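Local coordinates for protein putative oxidoreductase (Salmonella enterica subsp. enterica serovar Typhimurium, PDB 3NX4) that binds NADP and probably works as an NADPH-dependent acryloyl-CoA reductase of the medium-chain dehydrogenase/reductase family, at residues 63-68 and 83-88. Numbering follows the deposited sequence.
Sequences IDFAGT and VLLTGW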
loop_
_atom_site.group_PDB
_atom_site.type_symbol
_atom_site.label_atom_id
_atom_site.label_comp_id
_atom_site.label_asym_id
_atom_site.label_seq_id
_atom_site.Cartn_x
_atom_site.Cartn_y
_atom_site.Cartn_z
ATOM N N ILE A 63 -18.666 16.783 -11.266
ATOM C CA ILE A 63 -18.139 16.663 -9.916
ATOM C C ILE A 63 -17.313 17.885 -9.522
ATOM O O ILE A 63 -16.885 18.008 -8.377
ATOM C CB ILE A 63 -17.300 15.365 -9.746
ATOM C CG1 ILE A 63 -16.052 15.400 -10.634
ATOM C CG2 ILE A 63 -18.147 14.137 -10.074
ATOM C CD1 ILE A 63 -15.243 14.094 -10.603
ATOM N N ASP A 64 -17.092 18.786 -10.476
ATOM C CA ASP A 64 -16.320 19.998 -10.220
ATOM C C ASP A 64 -17.108 21.238 -10.624
ATOM O O ASP A 64 -17.948 21.183 -11.518
ATOM C CB ASP A 64 -15.031 20.016 -11.062
ATOM C CG ASP A 64 -14.180 18.781 -10.891
ATOM O OD1 ASP A 64 -14.251 18.131 -9.827
ATOM O OD2 ASP A 64 -13.403 18.482 -11.829
ATOM N N PHE A 65 -16.809 22.363 -9.985
ATOM C CA PHE A 65 -17.213 23.660 -10.519
ATOM C C PHE A 65 -16.414 24.780 -9.868
ATOM O O PHE A 65 -15.823 24.600 -8.803
ATOM C CB PHE A 65 -18.733 23.899 -10.414
ATOM C CG PHE A 65 -19.245 24.076 -8.991
ATOM C CD1 PHE A 65 -18.934 25.210 -8.260
ATOM C CD2 PHE A 65 -20.048 23.108 -8.402
ATOM C CE1 PHE A 65 -19.420 25.379 -6.950
ATOM C CE2 PHE A 65 -20.536 23.270 -7.108
ATOM C CZ PHE A 65 -20.215 24.404 -6.381
ATOM N N ALA A 66 -16.373 25.927 -10.533
ATOM C CA ALA A 66 -15.825 27.135 -9.942
ATOM C C ALA A 66 -16.741 28.299 -10.306
ATOM O O ALA A 66 -17.202 28.401 -11.442
ATOM C CB ALA A 66 -14.426 27.387 -10.444
ATOM N N GLY A 67 -17.002 29.178 -9.349
ATOM C CA GLY A 67 -17.869 30.307 -9.621
ATOM C C GLY A 67 -17.889 31.290 -8.482
ATOM O O GLY A 67 -17.014 31.271 -7.612
ATOM N N THR A 68 -18.905 32.146 -8.489
ATOM C CA THR A 68 -19.035 33.208 -7.511
ATOM C C THR A 68 -20.282 32.982 -6.674
ATOM O O THR A 68 -21.352 32.685 -7.206
ATOM C CB THR A 68 -19.167 34.579 -8.223
ATOM O OG1 THR A 68 -18.064 34.754 -9.118
ATOM C CG2 THR A 68 -19.176 35.715 -7.219
ATOM N N VAL A 83 -15.204 30.872 -5.343
ATOM C CA VAL A 83 -15.059 29.546 -4.733
ATOM C C VAL A 83 -14.894 28.438 -5.768
ATOM O O VAL A 83 -15.178 28.621 -6.954
ATOM C CB VAL A 83 -16.289 29.182 -3.872
ATOM C CG1 VAL A 83 -16.445 30.164 -2.713
ATOM C CG2 VAL A 83 -17.547 29.155 -4.744
ATOM N N LEU A 84 -14.429 27.278 -5.315
ATOM C CA LEU A 84 -14.376 26.113 -6.183
ATOM C C LEU A 84 -14.907 24.909 -5.426
ATOM O O LEU A 84 -15.003 24.928 -4.206
ATOM C CB LEU A 84 -12.947 25.862 -6.690
ATOM C CG LEU A 84 -11.858 25.444 -5.693
ATOM C CD1 LEU A 84 -12.011 23.978 -5.284
ATOM C CD2 LEU A 84 -10.482 25.658 -6.333
ATOM N N LEU A 85 -15.267 23.864 -6.154
ATOM C CA LEU A 85 -15.681 22.627 -5.518
ATOM C C LEU A 85 -15.251 21.446 -6.374
ATOM O O LEU A 85 -15.399 21.464 -7.595
ATOM C CB LEU A 85 -17.200 22.599 -5.300
ATOM C CG LEU A 85 -17.833 21.326 -4.717
ATOM C CD1 LEU A 85 -19.126 21.657 -3.936
ATOM C CD2 LEU A 85 -18.108 20.290 -5.801
ATOM N N THR A 86 -14.707 20.430 -5.719
ATOM C CA THR A 86 -14.521 19.127 -6.342
ATOM C C THR A 86 -14.999 18.061 -5.358
ATOM O O THR A 86 -14.772 18.173 -4.143
ATOM C CB THR A 86 -13.034 18.853 -6.732
ATOM O OG1 THR A 86 -12.224 18.752 -5.552
ATOM C CG2 THR A 86 -12.485 19.969 -7.619
ATOM N N GLY A 87 -15.683 17.042 -5.869
ATOM C CA GLY A 87 -15.945 15.848 -5.074
ATOM C C GLY A 87 -17.128 15.935 -4.134
ATOM O O GLY A 87 -18.149 16.543 -4.460
ATOM N N TRP A 88 -16.978 15.308 -2.969
ATOM C CA TRP A 88 -18.001 15.276 -1.918
ATOM C C TRP A 88 -19.329 14.636 -2.331
ATOM O O TRP A 88 -20.310 14.737 -1.602
ATOM C CB TRP A 88 -18.253 16.679 -1.360
ATOM C CG TRP A 88 -17.089 17.258 -0.611
ATOM C CD1 TRP A 88 -16.379 18.381 -0.936
ATOM C CD2 TRP A 88 -16.490 16.733 0.579
ATOM N NE1 TRP A 88 -15.386 18.596 -0.007
ATOM C CE2 TRP A 88 -15.431 17.595 0.929
ATOM C CE3 TRP A 88 -16.751 15.623 1.388
ATOM C CZ2 TRP A 88 -14.633 17.380 2.054
ATOM C CZ3 TRP A 88 -15.955 15.411 2.508
ATOM C CH2 TRP A 88 -14.912 16.286 2.829
#
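Phe65 turns CG in between its backbone N and carbonyl carbon (chi1 69°), and this swings the ring across to Leu85 on the neighbouring strand. Leu85 CB sits over one ring face, 3.9 Å from the Phe65 ring centroid and 17° off the normal, a CH-pi contact shifted toward the rim at CZ; Leu85 CD1 leans on Phe65 CE2 and CZ. On the other sheet face, within the non-hydrogen-bonded pair Asp64-Thr86, Asp64 has CG anti to its carbonyl carbon (chi1 -54°), and its OD1 rests against Thr86 CG2 at 3.4 Å. That contact is van der Waals only: Thr126 OG1 hydrogen-bonds OD1 of the buried carboxylate, and Asn40 ND2 and Ser38 OG hydrogen-bond OD2. Phe65 and Leu85, a hydrogen-bonded antiparallel pair, exchange two backbone hydrogen bonds, Phe65 N to Leu85 O at 2.9 Å and Leu85 N to Phe65 O at 2.8 Å; Gly67 and Val83 form a second such pair, and Gly87 N donates to Ile63 O where the hairpin nears the NADP. These two strands belong to the GroES-like domain: strand 30-39 pairs with 64-72, its Val32 and Val34 touching Phe65, strand 110-111 flanks 82-86, and helices 118-140 and 272-285 cover the Asp64 and Thr86 face.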